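Ribosomal RNA processing protein 6 (Trypanosoma brucei brucei, PDB 4NLB) probably degrades and trims RNA from the 3' end as a nuclear exosome exoribonuclease, its catalytic core here joining a 3'-5' exonuclease domain to an HRDC domain. Local coordinates at residues A[3-8]-A[205-210]; A[95-100]-A[110-115]; A[297-302]-A[317-322]; A[323-328]-A[338-343]. All blocks are in the same frame, centred on the assembly; numbering follows the deposited sequence.

Contact 1: A[3-8]-A[205-210]; sequences LRPQLT and DWRVRP
Arg207, which lies against Leu3 and Pro5, is tied to Asp205 by three of its nitrogens, and two of these converge on Asp205 OD1. Arg207 NE donates to the syn lone pair of Asp205 OD1 at 3.0 Å in a nearly straight salt bridge (171° at the hydrogen), whereas Arg207 N meets the same oxygen at 3.2 Å from above the carboxylate plane. Arg207 NH2 donates to Asp205 OD2 at 3.1 Å, so the side-on pair fixes the rotation of the guanidinium. The backbone bond makes this an Asx turn within a type I turn from Asp205 to Val208, in the loop leading to helix 213-224 of the exonuclease domain. A bend at chi3 (-56°) swings the guanidinium beneath Leu3, whose CB stands 3.8 Å above the centre of one face. Pro5 comes across the aliphatic part at about a right angle, its CD 3.7 Å from Arg207 CD, and Leu3 CD2 packs on Val208 CG1 at 3.9 Å. A water links the segments, donating to Gln6 OE1 at 2.6 Å and accepting from Arg207 NH1 at 2.7 Å. Arg207 NH2 also bonds Ser1 OG. Arg4 has its own partners, a salt bridge with Asp311 and a hydrogen bond to Asp310 O, both in the HRDC region.

Contact 2: A[95-100]-A[110-115]; sequences VDLEHH and CLMQIS
Asp96 and Gln113 form a hydrogen-bonded antiparallel pair: Gln113 N donates to Asp96 O at 2.8 Å and Asp96 N to Gln113 O at 3.0 Å. Glu98 N repeats the pattern with Leu111 O at 2.8 Å. Beyond it the register slips in a classic beta bulge, where Glu98 O accepts from Cys110 N at 2.8 Å and from Leu111 N at a longer 3.3 Å, both coming from the same face of its plane. Asp96, Glu98, Leu111 and Gln113 share one face of the sheet. A bend at chi2 (96°) turns the Gln113 amide back toward strand 92-100, alongside Asp96 with the two planes 80° apart, and across Glu98 at about a right angle. On the other face the contact is apolar: Leu97 CD1 lies beside Met112 CG at 3.9 Å, under helix 152-162. At the bulge, Cys110 SG rests on His100 CB at 3.6 Å. The Asp-Leu-Glu sequence matches the first exonuclease motif of the DEDD family, and Asp154 and Asp222 bring further carboxylates close. Carboxylates gathered from this strand and two helices are consistent with a site for divalent metal ions, as in relatives.

Contact 3: A[297-302]-A[317-322]; sequences EIFNWR and MHISCV
The Arg302 guanidinium carries Val322 CG2 and Ile319 CD1 over one face, while Met317 O sits at its edge. Ile319 CD1 is 3.9 Å from Arg302 NH2, and the same methyl meets the edge of the Phe299 ring, 3.6 Å from Phe299 CE2, so it covers the neighbouring ring edge and guanidinium face together. In the guanidinium plane, Arg302 NH1 donates to Met317 O at 2.7 Å, approaching nearly along the C=O axis with 156° at the hydrogen. The Arg302 chain runs out from its helix with CG anti to the backbone N (chi1 -165°) and bends at chi3 to deliver NH1 to that carbonyl; on the way its CD passes 3.8 Å from Met317 CB. Both segments belong to the HRDC domain, a compact bundle of helices, and the contact sets the long helix 289-309 against the start of helix 319-328. His318 is the N-cap of the latter: its ND1 accepts from Ser320 N at 2.9 Å in the imidazole plane. One turn further on, Val322 CG1 slides past Ile298 CG2 at 3.8 Å and also touches the backbone of Phe299. Ile298 CG2 completes this apolar layer with Met317 SD at 4.0 Å, the two side chains crossing at about a right angle. Tyr276 and Ala279 of helix 275-280 also touch Phe299, and Pro313 and Val316 of helix 313-316 pack on Arg302.

Contact 4: A[323-328]-A[338-343]; sequences LSIATK and KCCSPV
Ser324 OG donates to Cys339 O at 3.0 Å, the one hydrogen bond between segments 323-328 and 338-343. With OG anti to the backbone N (chi1 -173°), the hydroxyl is directed across to Cys339; it meets the carbonyl from well above its plane, 50° out of it, and not on a lone pair. Cys339 makes most of the contact from segment 338-343. Its SG lies against the aliphatic part of Lys328, 3.6 Å from Lys328 CD and 3.8 Å from Lys328 CB, while Cys339 CB faces Ile325 CG1 at 4.1 Å. The thiol is thus bordered by methylenes on a surface contact. Lys328, extended beyond CG, runs along this edge, and its NZ makes a weak bond of 3.4 Å to Ser324 OG. Next door, Ile325 CD1 approaches Cys340 SG at 4.2 Å. Helical bonding sets the donor side: Lys328 N binds Ser324 O at 3.0 Å, placing Ser324 and Lys328 one turn apart on the same flank. The other side is fixed covalently, since Cys340 SG forms a disulfide with Cys321, a residue earlier on the helix of Ser324. Ile325 reaches inward to Val294 and Ile298 of helix 289-309. Short helices packed on a longer one are characteristic of the HRDC bundle, here with a disulfide tying the turn after helix 333-339 to helix 319-328.

In the fold
From the N terminus, the chain first lays residues 3-8 on 205-210, so contact 1 closes a loop of nearly 200 residues that contains most of the exonuclease domain. Contact 2, the hairpin of strands 92-100 and 108-115, falls within this loop and touches contact 1, with Trp206 and Arg209 packing on Glu98, Cys110 and Leu111. Contacts 3 and 4 follow in series inside the HRDC range, each closing a short loop, and share helix 319-328. Their centres lie about 9 Å apart, joined by the Cys321-Cys340 disulfide and by Ile325 packing on Ile298 and Met317. Between contacts 2 and 3 the nearest atoms are about 14 Å apart.

Contact 1: A[3-8]-A[205-210]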
loop_
_atom_site.group_PDB
_atom_site.type_symbol
_atom_site.label_atom_id
_atom_site.label_comp_id
_atom_site.label_asym_id
_atom_site.label_seq_id
_atom_site.Cartn_x
_atom_site.Cartn_y
_atom_site.Cartn_z
ATOM N N LEU A 3 18.763 -4.021 4.525
ATOM C CA LEU A 3 17.551 -4.839 4.460
ATOM C C LEU A 3 17.104 -4.960 3.011
ATOM O O LEU A 3 17.233 -3.991 2.255
ATOM C CB LEU A 3 16.416 -4.119 5.237
ATOM C CG LEU A 3 16.388 -4.109 6.770
ATOM C CD1 LEU A 3 17.735 -3.807 7.384
ATOM C CD2 LEU A 3 15.440 -3.066 7.255
ATOM N N ARG A 4 16.576 -6.145 2.633
ATOM C CA ARG A 4 15.950 -6.482 1.335
ATOM C C ARG A 4 15.027 -7.685 1.574
ATOM O O ARG A 4 15.356 -8.791 1.134
ATOM C CB ARG A 4 16.954 -6.786 0.210
ATOM C CG ARG A 4 17.584 -5.560 -0.406
ATOM C CD ARG A 4 18.126 -5.834 -1.782
ATOM N NE ARG A 4 17.078 -5.893 -2.802
ATOM C CZ ARG A 4 16.454 -4.832 -3.308
ATOM N NH1 ARG A 4 16.722 -3.613 -2.850
ATOM N NH2 ARG A 4 15.551 -4.980 -4.264
ATOM N N PRO A 5 13.875 -7.488 2.283
ATOM C CA PRO A 5 12.992 -8.626 2.587
ATOM C C PRO A 5 12.531 -9.450 1.381
ATOM O O PRO A 5 12.291 -10.640 1.567
ATOM C CB PRO A 5 11.821 -7.981 3.343
ATOM C CG PRO A 5 12.378 -6.738 3.919
ATOM C CD PRO A 5 13.361 -6.246 2.896
ATOM N N GLN A 6 12.447 -8.860 0.160
ATOM C CA GLN A 6 12.031 -9.560 -1.091
ATOM C C GLN A 6 12.823 -10.864 -1.324
ATOM O O GLN A 6 12.290 -11.825 -1.894
ATOM C CB GLN A 6 12.240 -8.682 -2.334
ATOM C CG GLN A 6 11.701 -7.294 -2.219
ATOM C CD GLN A 6 12.784 -6.333 -1.865
ATOM O OE1 GLN A 6 13.303 -6.343 -0.759
ATOM N NE2 GLN A 6 13.090 -5.446 -2.777
ATOM N N LEU A 7 14.103 -10.865 -0.912
ATOM C CA LEU A 7 15.014 -12.002 -1.011
ATOM C C LEU A 7 14.542 -13.185 -0.156
ATOM O O LEU A 7 14.895 -14.316 -0.455
ATOM C CB LEU A 7 16.464 -11.592 -0.640
ATOM C CG LEU A 7 17.175 -10.496 -1.492
ATOM C CD1 LEU A 7 18.632 -10.427 -1.150
ATOM C CD2 LEU A 7 17.103 -10.775 -2.979
ATOM N N THR A 8 13.735 -12.923 0.887
ATOM C CA THR A 8 13.190 -13.939 1.801
ATOM C C THR A 8 11.807 -14.406 1.334
ATOM O O THR A 8 11.221 -15.277 1.980
ATOM C CB THR A 8 13.057 -13.394 3.264
ATOM O OG1 THR A 8 11.853 -12.617 3.391
ATOM C CG2 THR A 8 14.279 -12.605 3.746
ATOM N N ASP A 205 10.738 3.513 7.945
ATOM C CA ASP A 205 11.111 2.298 7.237
ATOM C C ASP A 205 10.529 1.108 8.051
ATOM O O ASP A 205 11.090 0.700 9.070
ATOM C CB ASP A 205 12.640 2.186 7.060
ATOM C CG ASP A 205 13.101 1.000 6.220
ATOM O OD1 ASP A 205 12.258 0.164 5.855
ATOM O OD2 ASP A 205 14.310 0.909 5.930
ATOM N N TRP A 206 9.394 0.564 7.572
ATOM C CA TRP A 206 8.668 -0.509 8.233
ATOM C C TRP A 206 9.241 -1.902 7.971
ATOM O O TRP A 206 8.647 -2.890 8.401
ATOM C CB TRP A 206 7.179 -0.424 7.899
ATOM C CG TRP A 206 6.524 0.724 8.604
ATOM C CD1 TRP A 206 6.258 1.955 8.081
ATOM C CD2 TRP A 206 6.213 0.805 10.007
ATOM N NE1 TRP A 206 5.750 2.783 9.056
ATOM C CE2 TRP A 206 5.704 2.100 10.248
ATOM C CE3 TRP A 206 6.266 -0.109 11.077
ATOM C CZ2 TRP A 206 5.262 2.510 11.515
ATOM C CZ3 TRP A 206 5.819 0.291 12.329
ATOM C CH2 TRP A 206 5.298 1.576 12.534
ATOM N N ARG A 207 10.430 -1.982 7.357
ATOM C CA ARG A 207 11.101 -3.264 7.107
ATOM C C ARG A 207 11.993 -3.655 8.284
ATOM O O ARG A 207 12.451 -4.804 8.354
ATOM C CB ARG A 207 11.957 -3.203 5.838
ATOM C CG ARG A 207 11.195 -2.903 4.549
ATOM C CD ARG A 207 12.183 -2.762 3.408
ATOM N NE ARG A 207 13.183 -1.737 3.691
ATOM C CZ ARG A 207 14.342 -1.625 3.061
ATOM N NH1 ARG A 207 14.678 -2.488 2.116
ATOM N NH2 ARG A 207 15.189 -0.666 3.392
ATOM N N VAL A 208 12.258 -2.699 9.195
ATOM C CA VAL A 208 13.127 -2.918 10.348
ATOM C C VAL A 208 12.542 -3.940 11.316
ATOM O O VAL A 208 11.361 -3.892 11.672
ATOM C CB VAL A 208 13.595 -1.625 11.085
ATOM C CG1 VAL A 208 14.454 -0.752 10.175
ATOM C CG2 VAL A 208 12.414 -0.825 11.647
ATOM N N ARG A 209 13.377 -4.910 11.670
ATOM C CA ARG A 209 13.090 -5.951 12.651
ATOM C C ARG A 209 14.361 -6.031 13.509
ATOM O O ARG A 209 15.459 -6.133 12.949
ATOM C CB ARG A 209 12.738 -7.300 11.995
ATOM C CG ARG A 209 11.477 -7.300 11.108
ATOM C CD ARG A 209 10.158 -6.964 11.817
ATOM N NE ARG A 209 9.038 -7.049 10.878
ATOM C CZ ARG A 209 8.516 -6.018 10.219
ATOM N NH1 ARG A 209 9.004 -4.794 10.390
ATOM N NH2 ARG A 209 7.516 -6.205 9.369
ATOM N N PRO A 210 14.264 -5.875 14.848
ATOM C CA PRO A 210 13.033 -5.698 15.642
ATOM C C PRO A 210 12.367 -4.341 15.414
ATOM O O PRO A 210 13.017 -3.386 14.981
ATOM C CB PRO A 210 13.548 -5.800 17.089
ATOM C CG PRO A 210 14.968 -5.339 17.006
ATOM C CD PRO A 210 15.458 -5.906 15.712
HETATM O O HOH W 1 13.440 -3.875 0.153
#

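Contact 2: A[95-100]-A[110-115]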
loop_
_atom_site.group_PDB
_atom_site.type_symbol
_atom_site.label_atom_id
_atom_site.label_comp_id
_atom_site.label_asym_id
_atom_site.label_seq_id
_atom_site.Cartn_x
_atom_site.Cartn_y
_atom_site.Cartn_z
ATOM N N VAL A 95 -8.690 -2.179 11.023
ATOM C CA VAL A 95 -7.510 -2.641 10.321
ATOM C C VAL A 95 -6.732 -1.496 9.702
ATOM O O VAL A 95 -7.308 -0.551 9.181
ATOM C CB VAL A 95 -7.852 -3.747 9.271
ATOM C CG1 VAL A 95 -6.590 -4.448 8.759
ATOM C CG2 VAL A 95 -8.837 -4.776 9.833
ATOM N N ASP A 96 -5.403 -1.606 9.763
ATOM C CA ASP A 96 -4.460 -0.698 9.129
ATOM C C ASP A 96 -3.262 -1.485 8.643
ATOM O O ASP A 96 -2.992 -2.585 9.136
ATOM C CB ASP A 96 -4.025 0.467 10.030
ATOM C CG ASP A 96 -3.536 1.647 9.203
ATOM O OD1 ASP A 96 -4.057 1.841 8.078
ATOM O OD2 ASP A 96 -2.602 2.344 9.657
ATOM N N LEU A 97 -2.561 -0.918 7.668
ATOM C CA LEU A 97 -1.405 -1.505 7.015
ATOM C C LEU A 97 -0.292 -0.493 6.955
ATOM O O LEU A 97 -0.547 0.682 6.738
ATOM C CB LEU A 97 -1.790 -1.916 5.574
ATOM C CG LEU A 97 -2.198 -3.369 5.276
ATOM C CD1 LEU A 97 -3.373 -3.812 6.068
ATOM C CD2 LEU A 97 -2.516 -3.540 3.807
ATOM N N GLU A 98 0.940 -0.954 7.134
ATOM C CA GLU A 98 2.162 -0.167 6.981
ATOM C C GLU A 98 2.888 -0.749 5.762
ATOM O O GLU A 98 2.861 -1.965 5.543
ATOM C CB GLU A 98 3.019 -0.154 8.262
ATOM C CG GLU A 98 2.424 0.701 9.382
ATOM C CD GLU A 98 2.002 2.119 9.041
ATOM O OE1 GLU A 98 2.691 2.767 8.224
ATOM O OE2 GLU A 98 0.987 2.592 9.601
ATOM N N HIS A 99 3.442 0.118 4.920
ATOM C CA HIS A 99 4.017 -0.287 3.632
ATOM C C HIS A 99 5.432 0.240 3.404
ATOM O O HIS A 99 5.865 1.178 4.080
ATOM C CB HIS A 99 3.060 0.256 2.557
ATOM C CG HIS A 99 3.236 -0.244 1.151
ATOM N ND1 HIS A 99 3.724 0.580 0.158
ATOM C CD2 HIS A 99 2.826 -1.406 0.583
ATOM C CE1 HIS A 99 3.670 -0.129 -0.958
ATOM N NE2 HIS A 99 3.138 -1.325 -0.752
ATOM N N HIS A 100 6.159 -0.380 2.453
ATOM C CA HIS A 100 7.484 0.069 2.020
ATOM C C HIS A 100 7.468 0.205 0.520
ATOM O O HIS A 100 7.012 -0.708 -0.162
ATOM C CB HIS A 100 8.626 -0.857 2.468
ATOM C CG HIS A 100 9.972 -0.380 1.988
ATOM N ND1 HIS A 100 10.611 0.705 2.581
ATOM C CD2 HIS A 100 10.717 -0.804 0.941
ATOM C CE1 HIS A 100 11.730 0.880 1.896
ATOM N NE2 HIS A 100 11.833 0.007 0.898
ATOM N N CYS A 110 4.318 -4.271 4.906
ATOM C CA CYS A 110 5.259 -4.538 5.964
ATOM C C CYS A 110 4.632 -4.999 7.258
ATOM O O CYS A 110 5.174 -5.882 7.925
ATOM C CB CYS A 110 6.117 -3.308 6.184
ATOM S SG CYS A 110 7.393 -3.095 4.936
ATOM N N LEU A 111 3.518 -4.371 7.645
ATOM C CA LEU A 111 2.847 -4.664 8.895
ATOM C C LEU A 111 1.343 -4.484 8.751
ATOM O O LEU A 111 0.879 -3.628 7.983
ATOM C CB LEU A 111 3.369 -3.660 9.916
ATOM C CG LEU A 111 3.807 -4.139 11.288
ATOM C CD1 LEU A 111 4.776 -5.321 11.229
ATOM C CD2 LEU A 111 4.417 -2.998 12.052
ATOM N N MET A 112 0.589 -5.289 9.512
ATOM C CA MET A 112 -0.862 -5.215 9.597
ATOM C C MET A 112 -1.265 -5.037 11.054
ATOM O O MET A 112 -0.873 -5.821 11.914
ATOM C CB MET A 112 -1.549 -6.448 8.984
ATOM C CG MET A 112 -3.065 -6.350 9.031
ATOM S SD MET A 112 -3.924 -7.871 8.589
ATOM C CE MET A 112 -3.929 -7.678 6.822
ATOM N N GLN A 113 -2.056 -4.020 11.324
ATOM C CA GLN A 113 -2.557 -3.737 12.666
ATOM C C GLN A 113 -4.044 -4.047 12.706
ATOM O O GLN A 113 -4.763 -3.755 11.759
ATOM C CB GLN A 113 -2.267 -2.281 13.078
ATOM C CG GLN A 113 -0.790 -1.946 13.015
ATOM C CD GLN A 113 -0.412 -1.286 11.719
ATOM O OE1 GLN A 113 -0.735 -0.122 11.462
ATOM N NE2 GLN A 113 0.331 -1.998 10.897
ATOM N N ILE A 114 -4.476 -4.702 13.767
ATOM C CA ILE A 114 -5.868 -5.085 13.983
ATOM C C ILE A 114 -6.207 -4.778 15.421
ATOM O O ILE A 114 -5.480 -5.157 16.344
ATOM C CB ILE A 114 -6.208 -6.590 13.633
ATOM C CG1 ILE A 114 -5.830 -6.976 12.176
ATOM C CG2 ILE A 114 -7.709 -6.885 13.837
ATOM C CD1 ILE A 114 -5.145 -8.369 12.055
ATOM N N SER A 115 -7.324 -4.110 15.607
ATOM C CA SER A 115 -7.859 -3.855 16.924
ATOM C C SER A 115 -9.266 -4.440 16.994
ATOM O O SER A 115 -10.046 -4.281 16.056
ATOM C CB SER A 115 -7.882 -2.358 17.217
ATOM O OG SER A 115 -6.568 -1.850 17.405
#

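Contact 3: A[297-302]-A[317-322]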
loop_
_atom_site.group_PDB
_atom_site.type_symbol
_atom_site.label_atom_id
_atom_site.label_comp_id
_atom_site.label_asym_id
_atom_site.label_seq_id
_atom_site.Cartn_x
_atom_site.Cartn_y
_atom_site.Cartn_z
ATOM N N GLU A 297 14.403 8.105 -23.193
ATOM C CA GLU A 297 15.142 6.849 -23.261
ATOM C C GLU A 297 15.807 6.450 -21.955
ATOM O O GLU A 297 15.694 5.279 -21.570
ATOM C CB GLU A 297 16.147 6.873 -24.414
ATOM C CG GLU A 297 15.889 5.815 -25.471
ATOM C CD GLU A 297 14.685 6.080 -26.346
ATOM O OE1 GLU A 297 14.751 7.009 -27.184
ATOM O OE2 GLU A 297 13.671 5.365 -26.186
ATOM N N ILE A 298 16.468 7.400 -21.258
ATOM C CA ILE A 298 17.109 7.101 -19.970
ATOM C C ILE A 298 16.031 6.869 -18.874
ATOM O O ILE A 298 16.187 5.930 -18.093
ATOM C CB ILE A 298 18.249 8.091 -19.570
ATOM C CG1 ILE A 298 19.607 7.404 -19.886
ATOM C CG2 ILE A 298 18.220 8.464 -18.072
ATOM C CD1 ILE A 298 20.493 8.115 -20.701
ATOM N N PHE A 299 14.924 7.648 -18.866
ATOM C CA PHE A 299 13.838 7.445 -17.904
ATOM C C PHE A 299 13.247 6.027 -18.075
ATOM O O PHE A 299 12.940 5.364 -17.076
ATOM C CB PHE A 299 12.741 8.505 -18.083
ATOM C CG PHE A 299 11.612 8.406 -17.078
ATOM C CD1 PHE A 299 10.547 7.529 -17.281
ATOM C CD2 PHE A 299 11.600 9.206 -15.942
ATOM C CE1 PHE A 299 9.496 7.449 -16.358
ATOM C CE2 PHE A 299 10.554 9.115 -15.017
ATOM C CZ PHE A 299 9.503 8.246 -15.233
ATOM N N ASN A 300 13.099 5.576 -19.339
ATOM C CA ASN A 300 12.575 4.264 -19.689
ATOM C C ASN A 300 13.573 3.186 -19.313
ATOM O O ASN A 300 13.155 2.120 -18.821
ATOM C CB ASN A 300 12.169 4.197 -21.153
ATOM C CG ASN A 300 10.939 5.009 -21.516
ATOM O OD1 ASN A 300 10.240 5.582 -20.670
ATOM N ND2 ASN A 300 10.650 5.094 -22.807
ATOM N N TRP A 301 14.894 3.481 -19.464
ATOM C CA TRP A 301 15.953 2.557 -19.022
ATOM C C TRP A 301 15.836 2.373 -17.496
ATOM O O TRP A 301 15.860 1.243 -17.009
ATOM C CB TRP A 301 17.378 3.068 -19.359
ATOM C CG TRP A 301 18.434 2.187 -18.739
ATOM C CD1 TRP A 301 18.900 1.007 -19.238
ATOM C CD2 TRP A 301 18.985 2.308 -17.413
ATOM N NE1 TRP A 301 19.760 0.422 -18.337
ATOM C CE2 TRP A 301 19.812 1.188 -17.201
ATOM C CE3 TRP A 301 18.895 3.284 -16.399
ATOM C CZ2 TRP A 301 20.533 1.004 -16.011
ATOM C CZ3 TRP A 301 19.598 3.096 -15.216
ATOM C CH2 TRP A 301 20.408 1.968 -15.032
ATOM N N ARG A 302 15.702 3.505 -16.766
ATOM C CA ARG A 302 15.611 3.595 -15.308
ATOM C C ARG A 302 14.508 2.701 -14.787
ATOM O O ARG A 302 14.739 1.925 -13.855
ATOM C CB ARG A 302 15.413 5.063 -14.869
ATOM C CG ARG A 302 15.660 5.294 -13.398
ATOM C CD ARG A 302 15.385 6.724 -12.977
ATOM N NE ARG A 302 13.967 7.055 -13.093
ATOM C CZ ARG A 302 13.279 7.776 -12.218
ATOM N NH1 ARG A 302 13.863 8.242 -11.125
ATOM N NH2 ARG A 302 11.994 8.018 -12.419
ATOM N N MET A 317 17.994 5.680 -9.723
ATOM C CA MET A 317 18.548 6.980 -10.099
ATOM C C MET A 317 17.541 8.103 -9.750
ATOM O O MET A 317 16.348 7.959 -9.988
ATOM C CB MET A 317 18.885 6.925 -11.612
ATOM C CG MET A 317 18.942 8.227 -12.335
ATOM S SD MET A 317 19.005 7.975 -14.136
ATOM C CE MET A 317 20.672 7.461 -14.348
ATOM N N HIS A 318 18.024 9.208 -9.170
ATOM C CA HIS A 318 17.198 10.376 -8.856
ATOM C C HIS A 318 16.738 10.984 -10.195
ATOM O O HIS A 318 17.460 10.920 -11.187
ATOM C CB HIS A 318 18.011 11.411 -8.064
ATOM C CG HIS A 318 17.191 12.514 -7.457
ATOM N ND1 HIS A 318 16.481 13.414 -8.240
ATOM C CD2 HIS A 318 17.038 12.858 -6.156
ATOM C CE1 HIS A 318 15.884 14.238 -7.395
ATOM N NE2 HIS A 318 16.198 13.952 -6.132
ATOM N N ILE A 319 15.534 11.552 -10.217
ATOM C CA ILE A 319 14.929 12.171 -11.396
ATOM C C ILE A 319 15.799 13.315 -11.974
ATOM O O ILE A 319 15.857 13.478 -13.195
ATOM C CB ILE A 319 13.465 12.600 -11.075
ATOM C CG1 ILE A 319 12.659 12.917 -12.357
ATOM C CG2 ILE A 319 13.395 13.740 -10.048
ATOM C CD1 ILE A 319 12.455 11.740 -13.340
ATOM N N SER A 320 16.490 14.074 -11.096
ATOM C CA SER A 320 17.382 15.171 -11.473
ATOM C C SER A 320 18.556 14.634 -12.278
ATOM O O SER A 320 19.093 15.353 -13.116
ATOM C CB SER A 320 17.890 15.900 -10.234
ATOM O OG SER A 320 18.626 15.011 -9.412
ATOM N N CYS A 321 18.934 13.369 -12.028
ATOM C CA CYS A 321 20.006 12.675 -12.724
ATOM C C CYS A 321 19.587 12.320 -14.158
ATOM O O CYS A 321 20.416 12.394 -15.060
ATOM C CB CYS A 321 20.468 11.453 -11.933
ATOM S SG CYS A 321 21.818 10.526 -12.710
ATOM N N VAL A 322 18.292 12.004 -14.379
ATOM C CA VAL A 322 17.699 11.711 -15.697
ATOM C C VAL A 322 17.775 12.999 -16.523
ATOM O O VAL A 322 18.211 12.960 -17.677
ATOM C CB VAL A 322 16.228 11.203 -15.600
ATOM C CG1 VAL A 322 15.622 10.976 -16.980
ATOM C CG2 VAL A 322 16.127 9.948 -14.761
#

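Contact 4: A[323-328]-A[338-343]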
loop_
_atom_site.group_PDB
_atom_site.type_symbol
_atom_site.label_atom_id
_atom_site.label_comp_id
_atom_site.label_asym_id
_atom_site.label_seq_id
_atom_site.Cartn_x
_atom_site.Cartn_y
_atom_site.Cartn_z
ATOM N N LEU A 323 17.363 14.133 -15.923
ATOM C CA LEU A 323 17.391 15.446 -16.564
ATOM C C LEU A 323 18.821 15.889 -16.839
ATOM O O LEU A 323 19.072 16.479 -17.881
ATOM C CB LEU A 323 16.636 16.498 -15.709
ATOM C CG LEU A 323 16.525 17.936 -16.259
ATOM C CD1 LEU A 323 15.647 17.997 -17.516
ATOM C CD2 LEU A 323 16.003 18.894 -15.200
ATOM N N SER A 324 19.754 15.587 -15.928
ATOM C CA SER A 324 21.162 15.979 -16.049
ATOM C C SER A 324 21.870 15.328 -17.247
ATOM O O SER A 324 22.658 15.989 -17.924
ATOM C CB SER A 324 21.909 15.679 -14.755
ATOM O OG SER A 324 23.224 16.207 -14.823
ATOM N N ILE A 325 21.589 14.035 -17.496
ATOM C CA ILE A 325 22.150 13.263 -18.606
ATOM C C ILE A 325 21.541 13.759 -19.943
ATOM O O ILE A 325 22.265 13.899 -20.933
ATOM C CB ILE A 325 21.957 11.738 -18.332
ATOM C CG1 ILE A 325 22.778 11.291 -17.098
ATOM C CG2 ILE A 325 22.306 10.879 -19.553
ATOM C CD1 ILE A 325 22.306 9.954 -16.452
ATOM N N ALA A 326 20.225 14.066 -19.943
ATOM C CA ALA A 326 19.479 14.601 -21.091
ATOM C C ALA A 326 20.034 15.957 -21.529
ATOM O O ALA A 326 20.208 16.174 -22.715
ATOM C CB ALA A 326 18.006 14.736 -20.752
ATOM N N THR A 327 20.344 16.843 -20.565
ATOM C CA THR A 327 20.881 18.180 -20.803
ATOM C C THR A 327 22.339 18.137 -21.264
ATOM O O THR A 327 22.642 18.616 -22.360
ATOM C CB THR A 327 20.712 19.070 -19.558
ATOM O OG1 THR A 327 21.150 18.342 -18.420
ATOM C CG2 THR A 327 19.292 19.487 -19.323
ATOM N N LYS A 328 23.231 17.549 -20.439
ATOM C CA LYS A 328 24.678 17.499 -20.669
ATOM C C LYS A 328 25.136 16.595 -21.809
ATOM O O LYS A 328 26.219 16.837 -22.362
ATOM C CB LYS A 328 25.418 17.114 -19.378
ATOM C CG LYS A 328 25.600 18.274 -18.423
ATOM C CD LYS A 328 25.741 17.796 -16.979
ATOM C CE LYS A 328 25.960 18.946 -16.024
ATOM N NZ LYS A 328 25.646 18.567 -14.622
ATOM N N LYS A 338 29.990 11.450 -13.394
ATOM C CA LYS A 338 30.150 12.839 -12.936
ATOM C C LYS A 338 28.899 13.719 -13.113
ATOM O O LYS A 338 28.767 14.724 -12.410
ATOM C CB LYS A 338 31.376 13.504 -13.599
ATOM C CG LYS A 338 32.699 13.114 -12.941
ATOM C CD LYS A 338 33.889 13.807 -13.565
ATOM C CE LYS A 338 34.702 12.898 -14.453
ATOM N NZ LYS A 338 35.876 13.610 -15.028
ATOM N N CYS A 339 27.990 13.344 -14.041
ATOM C CA CYS A 339 26.723 14.028 -14.318
ATOM C C CYS A 339 25.864 14.196 -13.062
ATOM O O CYS A 339 25.277 15.264 -12.850
ATOM C CB CYS A 339 25.955 13.284 -15.403
ATOM S SG CYS A 339 25.886 14.154 -16.980
ATOM N N CYS A 340 25.790 13.126 -12.240
ATOM C CA CYS A 340 25.028 13.063 -10.997
ATOM C C CYS A 340 25.967 12.579 -9.881
ATOM O O CYS A 340 26.373 11.418 -9.886
ATOM C CB CYS A 340 23.827 12.140 -11.168
ATOM S SG CYS A 340 23.285 11.928 -12.890
ATOM N N SER A 341 26.330 13.483 -8.947
ATOM C CA SER A 341 27.311 13.248 -7.881
ATOM C C SER A 341 27.114 11.938 -7.049
ATOM O O SER A 341 28.025 11.103 -7.122
ATOM C CB SER A 341 27.445 14.455 -6.961
ATOM O OG SER A 341 28.486 14.212 -6.030
ATOM N N PRO A 342 26.041 11.696 -6.248
ATOM C CA PRO A 342 25.984 10.425 -5.508
ATOM C C PRO A 342 25.639 9.271 -6.450
ATOM O O PRO A 342 24.461 9.014 -6.727
ATOM C CB PRO A 342 24.921 10.675 -4.422
ATOM C CG PRO A 342 24.492 12.111 -4.586
ATOM C CD PRO A 342 24.843 12.513 -5.977
ATOM N N VAL A 343 26.685 8.608 -6.985
ATOM C CA VAL A 343 26.528 7.507 -7.941
ATOM C C VAL A 343 25.957 6.271 -7.274
ATOM O O VAL A 343 26.553 5.749 -6.333
ATOM C CB VAL A 343 27.814 7.186 -8.756
ATOM C CG1 VAL A 343 27.521 6.173 -9.861
ATOM C CG2 VAL A 343 28.435 8.453 -9.347
#